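Local coordinates for protein xyloglucanase (PDB 2JEP) that hydrolyses xyloglucan of the plant cell wall, acting as a family 5 glycoside hydrolase built on a TIM barrel, at residues A[39-44]-A[123-128]; A[209-214]-A[218-223]; A[269-274]-A[280-285]; A[329-334]-A[366-371]. All blocks are in the same frame, centred on the assembly; numbering follows the deposited sequence.

Contacts 1 and 2 are buried and sit at the N-terminal ends of barrel strands, joining helices to strands 125-128 and 222-225; the side chains of I127 and L223, on strands of the same barrel, touch. Contacts 3 and 4 lie across the chain's centre from contact 2, in the loops, and one short helix, that follow the barrel strands. Contact 3 is buried and almost wholly apolar across its segments, whereas contact 4 is a surface contact of polar side chains. D333, receiving T280 and Q281, and K329, meeting D270 O and E274 O, tie these two together. In contacts 1 and 2, charged E41 or R211 bonds a neutral phenol or carbonyl alongside apolar packing.

Contact 1. Residues A[39-44]-A[123-128]; sequences VSEMGA and GLYVII
Y125 meets E41 and M42 at once, one at the rim of its ring and the other over a face. Its hydroxyl donates a short hydrogen bond of 2.5 Å from OH to E41 OE1, arriving on the anti side of the carboxylate and 27° out of its plane, with OE1 lying close to the plane of the phenol. The glutamate leans on the ring as well, its CB being 3.6 Å from Y125 CE1. M42 covers one face of the ring: CG stands 3.8 Å from the ring centroid in a CH-pi contact, and SD lies farther off and oblique, 4.9 Å from that centroid, as a Met-aromatic contact. The methionine chain runs straight to SD and then bends (chi3 75°), carrying its methyl to the next inward-facing side chain of the strand, with CE 4.1 Å from I127 CD1.

A second shell fixes these groups. The other carboxylate oxygen of E41, OE2, is bonded to Q37 NE2 one turn earlier in helix 35-42, so both oxygens have partners. G43, with positive phi, is the first residue to leave helical angles, and M42 O is bound by S85 OG. Y125 is held in the barrel sheet by backbone bonds to K84 and I86, and M42 also rests on I176 of strand 175-178. The helix end thus packs against the start of strand 125-128, before the chain enters the first barrel strand, 45-48. The short bond to a carboxylate would probably polarise the phenol O-H, and together with the bond from Q37 it would probably favour the ionised glutamate.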
loop_
_atom_site.group_PDB
_atom_site.type_symbol
_atom_site.label_atom_id
_atom_site.label_comp_id
_atom_site.label_asym_id
_atom_site.label_seq_id
_atom_site.Cartn_x
_atom_site.Cartn_y
_atom_site.Cartn_z
ATOM N N VAL A 39 -8.096 10.735 7.761
ATOM C CA VAL A 39 -8.435 9.335 7.963
ATOM C C VAL A 39 -9.931 9.107 7.765
ATOM O O VAL A 39 -10.351 8.172 7.064
ATOM C CB VAL A 39 -7.954 8.847 9.339
ATOM C CG1 VAL A 39 -8.563 7.500 9.672
ATOM C CG2 VAL A 39 -6.416 8.814 9.380
ATOM N N SER A 40 -10.754 9.964 8.368
ATOM C CA SER A 40 -12.184 9.885 8.178
ATOM C C SER A 40 -12.595 9.944 6.700
ATOM O O SER A 40 -13.404 9.125 6.233
ATOM C CB SER A 40 -12.857 11.005 8.975
ATOM O OG SER A 40 -12.480 10.896 10.337
ATOM N N GLU A 41 -12.038 10.910 5.976
ATOM C CA GLU A 41 -12.397 11.111 4.589
ATOM C C GLU A 41 -11.951 9.962 3.692
ATOM O O GLU A 41 -12.594 9.685 2.691
ATOM C CB GLU A 41 -11.864 12.433 4.074
ATOM C CG GLU A 41 -12.500 13.634 4.749
ATOM C CD GLU A 41 -12.097 14.945 4.123
ATOM O OE1 GLU A 41 -11.381 14.939 3.099
ATOM O OE2 GLU A 41 -12.500 16.005 4.656
ATOM N N MET A 42 -10.842 9.321 4.039
ATOM C CA MET A 42 -10.310 8.226 3.215
ATOM C C MET A 42 -11.141 6.941 3.308
ATOM O O MET A 42 -11.045 6.078 2.436
ATOM C CB MET A 42 -8.852 7.941 3.597
ATOM C CG MET A 42 -7.916 9.039 3.078
ATOM S SD MET A 42 -6.187 8.737 3.481
ATOM C CE MET A 42 -5.782 7.428 2.304
ATOM N N GLY A 43 -11.907 6.770 4.389
ATOM C CA GLY A 43 -12.785 5.624 4.514
ATOM C C GLY A 43 -12.029 4.319 4.383
ATOM O O GLY A 43 -10.953 4.141 4.966
ATOM N N ALA A 44 -12.637 3.376 3.658
ATOM C CA ALA A 44 -12.017 2.100 3.327
ATOM C C ALA A 44 -11.388 2.247 1.956
ATOM O O ALA A 44 -11.978 2.818 1.029
ATOM C CB ALA A 44 -13.036 0.969 3.324
ATOM N N GLY A 123 -13.607 11.876 -7.355
ATOM C CA GLY A 123 -13.688 12.391 -5.993
ATOM C C GLY A 123 -13.001 11.505 -4.966
ATOM O O GLY A 123 -13.124 11.748 -3.768
ATOM N N LEU A 124 -12.278 10.481 -5.426
ATOM C CA LEU A 124 -11.649 9.526 -4.510
ATOM C C LEU A 124 -10.279 10.024 -4.068
ATOM O O LEU A 124 -9.643 10.795 -4.773
ATOM C CB LEU A 124 -11.491 8.187 -5.229
ATOM C CG LEU A 124 -12.809 7.549 -5.669
ATOM C CD1 LEU A 124 -12.550 6.392 -6.611
ATOM C CD2 LEU A 124 -13.657 7.078 -4.477
ATOM N N TYR A 125 -9.825 9.559 -2.907
ATOM C CA TYR A 125 -8.430 9.677 -2.535
ATOM C C TYR A 125 -7.652 8.651 -3.363
ATOM O O TYR A 125 -8.168 7.564 -3.671
ATOM C CB TYR A 125 -8.241 9.397 -1.044
ATOM C CG TYR A 125 -8.532 10.606 -0.190
ATOM C CD1 TYR A 125 -9.833 10.923 0.200
ATOM C CD2 TYR A 125 -7.515 11.450 0.208
ATOM C CE1 TYR A 125 -10.094 12.070 0.947
ATOM C CE2 TYR A 125 -7.767 12.570 0.964
ATOM C CZ TYR A 125 -9.041 12.876 1.328
ATOM O OH TYR A 125 -9.260 14.021 2.102
ATOM N N VAL A 126 -6.423 9.002 -3.698
ATOM C CA VAL A 126 -5.589 8.183 -4.556
ATOM C C VAL A 126 -4.186 8.164 -3.986
ATOM O O VAL A 126 -3.666 9.226 -3.614
ATOM C CB VAL A 126 -5.529 8.751 -5.987
ATOM C CG1 VAL A 126 -4.722 7.820 -6.904
ATOM C CG2 VAL A 126 -6.930 8.988 -6.544
ATOM N N ILE A 127 -3.587 6.968 -3.917
ATOM C CA ILE A 127 -2.202 6.822 -3.495
ATOM C C ILE A 127 -1.421 6.229 -4.672
ATOM O O ILE A 127 -1.858 5.224 -5.236
ATOM C CB ILE A 127 -2.080 5.857 -2.295
ATOM C CG1 ILE A 127 -2.910 6.339 -1.096
ATOM C CG2 ILE A 127 -0.594 5.622 -1.929
ATOM C CD1 ILE A 127 -3.116 5.277 -0.017
ATOM N N ILE A 128 -0.293 6.839 -5.040
ATOM C CA ILE A 128 0.627 6.265 -6.032
ATOM C C ILE A 128 1.982 6.053 -5.369
ATOM O O ILE A 128 2.401 6.839 -4.523
ATOM C CB ILE A 128 0.781 7.107 -7.310
ATOM C CG1 ILE A 128 1.279 8.520 -7.021
ATOM C CG2 ILE A 128 -0.522 7.087 -8.066
ATOM C CD1 ILE A 128 1.515 9.351 -8.287
#

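Contact 2. Residues A[209-214]-A[218-223]; sequences TVRQTG and NARWLL
The carbonyl oxygen of R220 is gripped by both terminal nitrogens of R211. NH1 gives the stronger bond, 2.8 Å from R211 NH1 to R220 O and fairly straight at 161°, with the acceptor in the guanidinium plane and a lone pair of the carbonyl used; the bond from R211 NH2 to the same oxygen is weak, at 3.2 Å. The CD1 methyl of L222 caps one face of the guanidinium, over its centre, 3.4 Å from R211 CZ, while N218 O sits over the opposite face. The arginine reaches this slot because its chain bends early (chi2 -47°). Beyond the segments, NH1 also binds N217 O, and NH2 makes a salt bridge with D245. Deeper in, V210 CG1 and L222 CD2 meet tip to tip, 3.9 Å apart. A leucine in place of R211 would probably leave R220 O and N217 O without these donors and D245 without this salt-bridge partner. The arrangement is an alpha-to-beta loop of the TIM barrel, linking helix 193-211 to strand 222-225, the fifth of the eight, at the N-terminal ends of the barrel strands.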
loop_
_atom_site.group_PDB
_atom_site.type_symbol
_atom_site.label_atom_id
_atom_site.label_comp_id
_atom_site.label_asym_id
_atom_site.label_seq_id
_atom_site.Cartn_x
_atom_site.Cartn_y
_atom_site.Cartn_z
ATOM N N THR A 209 12.685 15.951 -1.668
ATOM C CA THR A 209 12.619 16.129 -3.106
ATOM C C THR A 209 11.221 16.534 -3.540
ATOM O O THR A 209 11.046 17.461 -4.333
ATOM C CB THR A 209 13.054 14.815 -3.826
ATOM O OG1 THR A 209 14.420 14.521 -3.507
ATOM C CG2 THR A 209 12.906 14.912 -5.321
ATOM N N VAL A 210 10.214 15.826 -3.040
ATOM C CA VAL A 210 8.839 16.157 -3.414
ATOM C C VAL A 210 8.498 17.584 -3.011
ATOM O O VAL A 210 7.875 18.322 -3.793
ATOM C CB VAL A 210 7.845 15.146 -2.792
ATOM C CG1 VAL A 210 6.406 15.670 -2.885
ATOM C CG2 VAL A 210 8.014 13.790 -3.472
ATOM N N ARG A 211 8.870 17.985 -1.798
ATOM C CA ARG A 211 8.481 19.311 -1.336
ATOM C C ARG A 211 9.060 20.409 -2.223
ATOM O O ARG A 211 8.451 21.456 -2.360
ATOM C CB ARG A 211 8.951 19.556 0.097
ATOM C CG ARG A 211 8.327 18.696 1.173
ATOM C CD ARG A 211 6.846 18.585 1.099
ATOM N NE ARG A 211 6.298 17.867 2.225
ATOM C CZ ARG A 211 5.063 17.403 2.258
ATOM N NH1 ARG A 211 4.279 17.516 1.192
ATOM N NH2 ARG A 211 4.640 16.793 3.352
ATOM N N GLN A 212 10.238 20.180 -2.782
ATOM C CA GLN A 212 10.920 21.228 -3.554
ATOM C C GLN A 212 10.488 21.282 -5.020
ATOM O O GLN A 212 10.991 22.116 -5.782
ATOM C CB GLN A 212 12.418 21.069 -3.422
ATOM C CG GLN A 212 12.890 21.304 -2.006
ATOM C CD GLN A 212 14.356 21.051 -1.871
ATOM O OE1 GLN A 212 14.772 19.964 -1.471
ATOM N NE2 GLN A 212 15.160 22.037 -2.247
ATOM N N THR A 213 9.579 20.407 -5.420
ATOM C CA THR A 213 8.932 20.594 -6.678
ATOM C C THR A 213 7.803 21.582 -6.466
ATOM O O THR A 213 7.496 21.992 -5.339
ATOM C CB THR A 213 8.423 19.281 -7.296
ATOM O OG1 THR A 213 7.416 18.705 -6.451
ATOM C CG2 THR A 213 9.586 18.300 -7.487
ATOM N N GLY A 214 7.178 21.954 -7.564
ATOM C CA GLY A 214 6.147 22.943 -7.536
ATOM C C GLY A 214 4.780 22.520 -7.051
ATOM O O GLY A 214 4.538 21.420 -6.539
ATOM N N ASN A 218 4.414 20.771 -2.043
ATOM C CA ASN A 218 4.964 21.189 -0.782
ATOM C C ASN A 218 3.982 21.043 0.374
ATOM O O ASN A 218 4.387 21.137 1.534
ATOM C CB ASN A 218 5.577 22.592 -0.882
ATOM C CG ASN A 218 4.557 23.674 -1.036
ATOM O OD1 ASN A 218 3.403 23.420 -1.296
ATOM N ND2 ASN A 218 4.997 24.923 -0.866
ATOM N N ALA A 219 2.710 20.754 0.060
ATOM C CA ALA A 219 1.674 20.672 1.087
ATOM C C ALA A 219 0.988 19.330 1.224
ATOM O O ALA A 219 0.340 19.080 2.228
ATOM C CB ALA A 219 0.609 21.759 0.839
ATOM N N ARG A 220 1.096 18.465 0.216
ATOM C CA ARG A 220 0.281 17.256 0.202
ATOM C C ARG A 220 0.740 16.230 1.240
ATOM O O ARG A 220 1.847 16.298 1.766
ATOM C CB ARG A 220 0.218 16.649 -1.186
ATOM C CG ARG A 220 1.401 15.825 -1.580
ATOM C CD ARG A 220 1.205 15.089 -2.918
ATOM N NE ARG A 220 1.136 16.028 -4.033
ATOM C CZ ARG A 220 0.033 16.515 -4.586
ATOM N NH1 ARG A 220 -1.169 16.126 -4.217
ATOM N NH2 ARG A 220 0.147 17.440 -5.518
ATOM N N TRP A 221 -0.125 15.260 1.512
ATOM C CA TRP A 221 0.241 14.152 2.369
ATOM C C TRP A 221 1.184 13.190 1.657
ATOM O O TRP A 221 0.990 12.840 0.487
ATOM C CB TRP A 221 -1.012 13.410 2.811
ATOM C CG TRP A 221 -1.862 14.200 3.731
ATOM C CD1 TRP A 221 -2.909 15.025 3.401
ATOM C CD2 TRP A 221 -1.750 14.246 5.148
ATOM N NE1 TRP A 221 -3.433 15.583 4.537
ATOM C CE2 TRP A 221 -2.740 15.126 5.624
ATOM C CE3 TRP A 221 -0.880 13.663 6.061
ATOM C CZ2 TRP A 221 -2.908 15.400 6.990
ATOM C CZ3 TRP A 221 -1.043 13.950 7.413
ATOM C CH2 TRP A 221 -2.051 14.810 7.853
ATOM N N LEU A 222 2.196 12.739 2.400
ATOM C CA LEU A 222 3.191 11.797 1.912
ATOM C C LEU A 222 3.236 10.600 2.848
ATOM O O LEU A 222 3.327 10.763 4.064
ATOM C CB LEU A 222 4.559 12.464 1.901
ATOM C CG LEU A 222 4.682 13.767 1.093
ATOM C CD1 LEU A 222 6.103 14.322 1.196
ATOM C CD2 LEU A 222 4.275 13.569 -0.338
ATOM N N LEU A 223 3.162 9.401 2.270
ATOM C CA LEU A 223 3.069 8.148 3.007
ATOM C C LEU A 223 4.415 7.421 2.924
ATOM O O LEU A 223 4.942 7.254 1.826
ATOM C CB LEU A 223 1.961 7.292 2.389
ATOM C CG LEU A 223 1.711 5.877 2.907
ATOM C CD1 LEU A 223 1.283 5.938 4.376
ATOM C CD2 LEU A 223 0.676 5.155 2.093
#

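Contact 3. Residues A[269-274]-A[280-285]; sequences WDFAGE and TQWGAT
F271 carries the contact with 280-285, and the residues on either side of it shape the short helix that presents it. W269 folds back over the end of that helix, one face of its indole covering G273 CA, and its carbonyl oxygen accepts both G273 N and E274 N. At F271 the first torsion (171°) puts CG anti to the backbone N, from where the ring reaches the facing loop. There W282 CB sits squarely over the middle of one face, 3.6 Å from the ring centroid, a CH-pi contact 7° from the ring normal. The indole itself continues away, and the two ring systems meet obliquely. At the phenyl rim, CE1 lies 3.6 Å from T280 O near the ring plane, and CD1 is 3.5 Å from Q281 O. Replacing F271 by an alanine is likely to open a gap beneath W282 CB and leave the T280-Q281 backbone without its apolar backing. G273 follows with no side chain, which suits the close cover of W269. The polar ends of the loop are held by others: T280 OG1 by D333, Q281 OE1 by S286 and W282 NE1 by G296. F271 also touches N336 and Y339 of helix 336-353. Both segments lie between strand 259-265 and helix 298-313, in the long beta-to-alpha connection after the sixth strand of this TIM barrel.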
loop_
_atom_site.group_PDB
_atom_site.type_symbol
_atom_site.label_atom_id
_atom_site.label_comp_id
_atom_site.label_asym_id
_atom_site.label_seq_id
_atom_site.Cartn_x
_atom_site.Cartn_y
_atom_site.Cartn_z
ATOM N N TRP A 269 -0.061 -15.617 8.338
ATOM C CA TRP A 269 0.148 -15.919 6.922
ATOM C C TRP A 269 -0.406 -17.269 6.528
ATOM O O TRP A 269 -0.896 -17.445 5.416
ATOM C CB TRP A 269 1.639 -15.890 6.611
ATOM C CG TRP A 269 1.972 -16.071 5.161
ATOM C CD1 TRP A 269 2.578 -17.153 4.591
ATOM C CD2 TRP A 269 1.701 -15.148 4.102
ATOM N NE1 TRP A 269 2.701 -16.960 3.234
ATOM C CE2 TRP A 269 2.161 -15.745 2.908
ATOM C CE3 TRP A 269 1.072 -13.889 4.034
ATOM C CZ2 TRP A 269 2.084 -15.100 1.674
ATOM C CZ3 TRP A 269 0.992 -13.252 2.790
ATOM C CH2 TRP A 269 1.513 -13.866 1.634
ATOM N N ASP A 270 -0.339 -18.247 7.424
ATOM C CA ASP A 270 -0.821 -19.565 7.099
ATOM C C ASP A 270 -2.286 -19.552 6.654
ATOM O O ASP A 270 -2.654 -20.292 5.740
ATOM C CB ASP A 270 -0.491 -20.606 8.188
ATOM C CG ASP A 270 -1.077 -20.326 9.580
ATOM O OD1 ASP A 270 -1.747 -19.309 9.811
ATOM O OD2 ASP A 270 -0.777 -21.185 10.470
ATOM N N PHE A 271 -3.084 -18.678 7.263
ATOM C CA PHE A 271 -4.448 -18.437 6.809
ATOM C C PHE A 271 -4.530 -17.536 5.594
ATOM O O PHE A 271 -5.201 -17.857 4.612
ATOM C CB PHE A 271 -5.278 -17.812 7.954
ATOM C CG PHE A 271 -6.632 -17.321 7.528
ATOM C CD1 PHE A 271 -7.616 -18.210 7.136
ATOM C CD2 PHE A 271 -6.895 -15.965 7.444
ATOM C CE1 PHE A 271 -8.864 -17.754 6.689
ATOM C CE2 PHE A 271 -8.120 -15.496 6.984
ATOM C CZ PHE A 271 -9.115 -16.400 6.597
ATOM N N ALA A 272 -3.879 -16.374 5.693
ATOM C CA ALA A 272 -4.160 -15.281 4.773
ATOM C C ALA A 272 -3.469 -15.395 3.429
ATOM O O ALA A 272 -4.020 -14.924 2.417
ATOM C CB ALA A 272 -3.811 -13.943 5.412
ATOM N N GLY A 273 -2.260 -15.949 3.413
ATOM C CA GLY A 273 -1.476 -15.921 2.190
ATOM C C GLY A 273 -0.825 -17.213 1.735
ATOM O O GLY A 273 -0.430 -17.328 0.564
ATOM N N GLU A 274 -0.665 -18.187 2.629
ATOM C CA GLU A 274 0.011 -19.429 2.248
ATOM C C GLU A 274 -0.878 -20.247 1.297
ATOM O O GLU A 274 -2.037 -20.522 1.606
ATOM C CB GLU A 274 0.342 -20.243 3.498
ATOM C CG GLU A 274 1.128 -21.493 3.224
ATOM C CD GLU A 274 1.524 -22.292 4.451
ATOM O OE1 GLU A 274 1.170 -21.873 5.547
ATOM O OE2 GLU A 274 2.150 -23.366 4.293
ATOM N N THR A 280 -7.635 -22.745 6.743
ATOM C CA THR A 280 -8.682 -22.169 5.923
ATOM C C THR A 280 -9.720 -21.364 6.722
ATOM O O THR A 280 -10.683 -20.866 6.141
ATOM C CB THR A 280 -9.396 -23.287 5.147
ATOM O OG1 THR A 280 -9.858 -24.250 6.095
ATOM C CG2 THR A 280 -8.456 -23.955 4.132
ATOM N N GLN A 281 -9.508 -21.227 8.036
ATOM C CA GLN A 281 -10.453 -20.546 8.902
ATOM C C GLN A 281 -9.695 -19.621 9.838
ATOM O O GLN A 281 -8.508 -19.802 10.067
ATOM C CB GLN A 281 -11.290 -21.558 9.710
ATOM C CG GLN A 281 -11.859 -22.682 8.834
ATOM C CD GLN A 281 -12.830 -23.561 9.550
ATOM O OE1 GLN A 281 -13.051 -23.454 10.772
ATOM N NE2 GLN A 281 -13.438 -24.454 8.795
ATOM N N TRP A 282 -10.404 -18.644 10.380
ATOM C CA TRP A 282 -9.834 -17.622 11.244
ATOM C C TRP A 282 -10.914 -17.067 12.167
ATOM O O TRP A 282 -12.049 -16.877 11.752
ATOM C CB TRP A 282 -9.264 -16.467 10.389
ATOM C CG TRP A 282 -8.585 -15.403 11.207
ATOM C CD1 TRP A 282 -7.266 -15.397 11.598
ATOM C CD2 TRP A 282 -9.181 -14.241 11.789
ATOM N NE1 TRP A 282 -7.022 -14.290 12.370
ATOM C CE2 TRP A 282 -8.182 -13.584 12.524
ATOM C CE3 TRP A 282 -10.472 -13.695 11.774
ATOM C CZ2 TRP A 282 -8.418 -12.393 13.188
ATOM C CZ3 TRP A 282 -10.704 -12.543 12.461
ATOM C CH2 TRP A 282 -9.683 -11.907 13.166
ATOM N N GLY A 283 -10.504 -16.760 13.389
ATOM C CA GLY A 283 -11.326 -16.078 14.346
ATOM C C GLY A 283 -12.277 -16.986 15.094
ATOM O O GLY A 283 -12.357 -18.196 14.859
ATOM N N ALA A 284 -13.018 -16.362 15.987
ATOM C CA ALA A 284 -13.832 -17.107 16.945
ATOM C C ALA A 284 -14.892 -17.968 16.299
ATOM O O ALA A 284 -15.281 -18.978 16.892
ATOM C CB ALA A 284 -14.497 -16.140 17.926
ATOM N N THR A 285 -15.350 -17.598 15.106
ATOM C CA THR A 285 -16.414 -18.359 14.458
ATOM C C THR A 285 -15.916 -19.568 13.661
ATOM O O THR A 285 -16.725 -20.313 13.114
ATOM C CB THR A 285 -17.312 -17.495 13.575
ATOM O OG1 THR A 285 -16.585 -17.067 12.415
ATOM C CG2 THR A 285 -17.878 -16.290 14.360
#

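Contact 4. Residues A[329-334]-A[366-371]; sequences KTSYDS and NGQHGF
S331 and Y332 each take one polar partner from the facing loop, Q368 and H369. The amide of Q368 donates to the serine hydroxyl, 2.9 Å from NE2 to S331 OG and nearly straight at 166°, with the oxygen close to the amide plane. Q368 CG is anti to its backbone N (chi1 -176°) and the chain runs on extended, which carries the amide to S331. Beside it Y332 OH and H369 NE2 share a hydrogen bond of 2.7 Å in which either may be the donor; the hydroxyl lies at the edge of the imidazole, near its plane. The two rings therefore meet rim to rim, with neither over the other's face.

The groups also brace one another within each loop. Q368 CG sits over the centre of the imidazole, 3.5 Å above the H369 ring plane, and the amide it carries runs almost parallel to the phenol. Q368 and H369 form the middle of a type II turn closed by G370 N to G367 O at 2.9 Å, H369 taking the positive phi of its third position. H369 and G370 are further bonded through the backbone to D328. On the other side K329 O accepts two amides, D333 N and Y332 N. K329 NZ has four carbonyl oxygens about it, those of D270, E274, N276 and I279, while D333 OD1 bonds S335.

Since the bond of Y332 to H369 can run in either direction, it could survive either neutral tautomer of the imidazole; this one bond would probably persist whether or not the imidazole is protonated.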
loop_
_atom_site.group_PDB
_atom_site.type_symbol
_atom_site.label_atom_id
_atom_site.label_comp_id
_atom_site.label_asym_id
_atom_site.label_seq_id
_atom_site.Cartn_x
_atom_site.Cartn_y
_atom_site.Cartn_z
ATOM N N LYS A 329 -9.531 -19.822 -0.536
ATOM C CA LYS A 329 -9.269 -21.243 -0.248
ATOM C C LYS A 329 -10.550 -22.067 -0.307
ATOM O O LYS A 329 -10.605 -23.144 0.285
ATOM C CB LYS A 329 -8.531 -21.415 1.096
ATOM C CG LYS A 329 -7.160 -20.791 1.092
ATOM C CD LYS A 329 -6.401 -21.084 2.356
ATOM C CE LYS A 329 -5.063 -20.400 2.392
ATOM N NZ LYS A 329 -4.179 -20.974 3.472
ATOM N N THR A 330 -11.563 -21.582 -1.037
ATOM C CA THR A 330 -12.800 -22.349 -1.171
ATOM C C THR A 330 -12.616 -23.681 -1.906
ATOM O O THR A 330 -13.459 -24.570 -1.739
ATOM C CB THR A 330 -13.895 -21.543 -1.897
ATOM O OG1 THR A 330 -13.446 -21.156 -3.202
ATOM C CG2 THR A 330 -14.323 -20.332 -1.085
ATOM N N SER A 331 -11.503 -23.845 -2.631
ATOM C CA SER A 331 -11.169 -25.124 -3.272
ATOM C C SER A 331 -10.695 -26.166 -2.261
ATOM O O SER A 331 -10.625 -27.353 -2.575
ATOM C CB SER A 331 -10.094 -24.946 -4.347
ATOM O OG SER A 331 -8.865 -24.481 -3.814
ATOM N N TYR A 332 -10.351 -25.714 -1.059
ATOM C CA TYR A 332 -9.889 -26.596 0.019
ATOM C C TYR A 332 -10.959 -26.789 1.094
ATOM O O TYR A 332 -11.055 -27.863 1.682
ATOM C CB TYR A 332 -8.642 -26.002 0.667
ATOM C CG TYR A 332 -7.475 -25.715 -0.274
ATOM C CD1 TYR A 332 -6.720 -26.735 -0.833
ATOM C CD2 TYR A 332 -7.099 -24.430 -0.570
ATOM C CE1 TYR A 332 -5.631 -26.460 -1.652
ATOM C CE2 TYR A 332 -6.050 -24.142 -1.381
ATOM C CZ TYR A 332 -5.300 -25.163 -1.919
ATOM O OH TYR A 332 -4.195 -24.892 -2.692
ATOM N N ASP A 333 -11.686 -25.722 1.408
ATOM C CA ASP A 333 -12.681 -25.689 2.490
ATOM C C ASP A 333 -13.861 -24.883 1.963
ATOM O O ASP A 333 -13.739 -23.683 1.734
ATOM C CB ASP A 333 -12.055 -25.019 3.713
ATOM C CG ASP A 333 -12.998 -24.887 4.898
ATOM O OD1 ASP A 333 -14.232 -25.084 4.733
ATOM O OD2 ASP A 333 -12.500 -24.537 5.988
ATOM N N SER A 334 -14.998 -25.545 1.753
ATOM C CA SER A 334 -16.146 -24.878 1.187
ATOM C C SER A 334 -16.721 -23.769 2.052
ATOM O O SER A 334 -17.529 -22.977 1.566
ATOM C CB SER A 334 -17.241 -25.870 0.811
ATOM O OG SER A 334 -17.721 -26.529 1.974
ATOM N N ASN A 366 -9.750 -13.986 -9.617
ATOM C CA ASN A 366 -10.894 -14.711 -9.115
ATOM C C ASN A 366 -10.622 -16.170 -9.390
ATOM O O ASN A 366 -10.612 -16.606 -10.551
ATOM C CB ASN A 366 -12.164 -14.264 -9.862
ATOM C CG ASN A 366 -12.548 -12.835 -9.525
ATOM O OD1 ASN A 366 -13.050 -12.583 -8.448
ATOM N ND2 ASN A 366 -12.212 -11.886 -10.408
ATOM N N GLY A 367 -10.373 -16.928 -8.334
ATOM C CA GLY A 367 -10.071 -18.328 -8.461
ATOM C C GLY A 367 -9.161 -18.757 -7.330
ATOM O O GLY A 367 -9.051 -18.082 -6.311
ATOM N N GLN A 368 -8.517 -19.894 -7.506
ATOM C CA GLN A 368 -7.757 -20.494 -6.430
ATOM C C GLN A 368 -6.615 -19.567 -6.011
ATOM O O GLN A 368 -5.787 -19.181 -6.835
ATOM C CB GLN A 368 -7.216 -21.870 -6.834
ATOM C CG GLN A 368 -6.515 -22.552 -5.688
ATOM C CD GLN A 368 -5.979 -23.921 -6.063
ATOM O OE1 GLN A 368 -5.086 -24.051 -6.922
ATOM N NE2 GLN A 368 -6.527 -24.951 -5.435
ATOM N N HIS A 369 -6.596 -19.210 -4.728
ATOM C CA HIS A 369 -5.604 -18.340 -4.128
ATOM C C HIS A 369 -5.779 -16.873 -4.518
ATOM O O HIS A 369 -4.878 -16.059 -4.295
ATOM C CB HIS A 369 -4.160 -18.790 -4.386
ATOM C CG HIS A 369 -3.900 -20.241 -4.138
ATOM N ND1 HIS A 369 -3.135 -20.999 -4.988
ATOM C CD2 HIS A 369 -4.290 -21.069 -3.139
ATOM C CE1 HIS A 369 -3.079 -22.244 -4.534
ATOM N NE2 HIS A 369 -3.768 -22.312 -3.407
ATOM N N GLY A 370 -6.934 -16.524 -5.075
ATOM C CA GLY A 370 -7.187 -15.154 -5.497
ATOM C C GLY A 370 -7.562 -14.229 -4.361
ATOM O O GLY A 370 -7.991 -14.647 -3.279
ATOM N N PHE A 371 -7.408 -12.934 -4.629
ATOM C CA PHE A 371 -7.830 -11.885 -3.703
ATOM C C PHE A 371 -8.985 -11.014 -4.240
ATOM O O PHE A 371 -9.446 -10.116 -3.547
ATOM C CB PHE A 371 -6.683 -10.918 -3.404
ATOM C CG PHE A 371 -5.604 -11.426 -2.499
ATOM C CD1 PHE A 371 -5.728 -11.298 -1.125
ATOM C CD2 PHE A 371 -4.409 -11.875 -3.016
ATOM C CE1 PHE A 371 -4.683 -11.655 -0.290
ATOM C CE2 PHE A 371 -3.351 -12.230 -2.180
ATOM C CZ PHE A 371 -3.500 -12.106 -0.816
#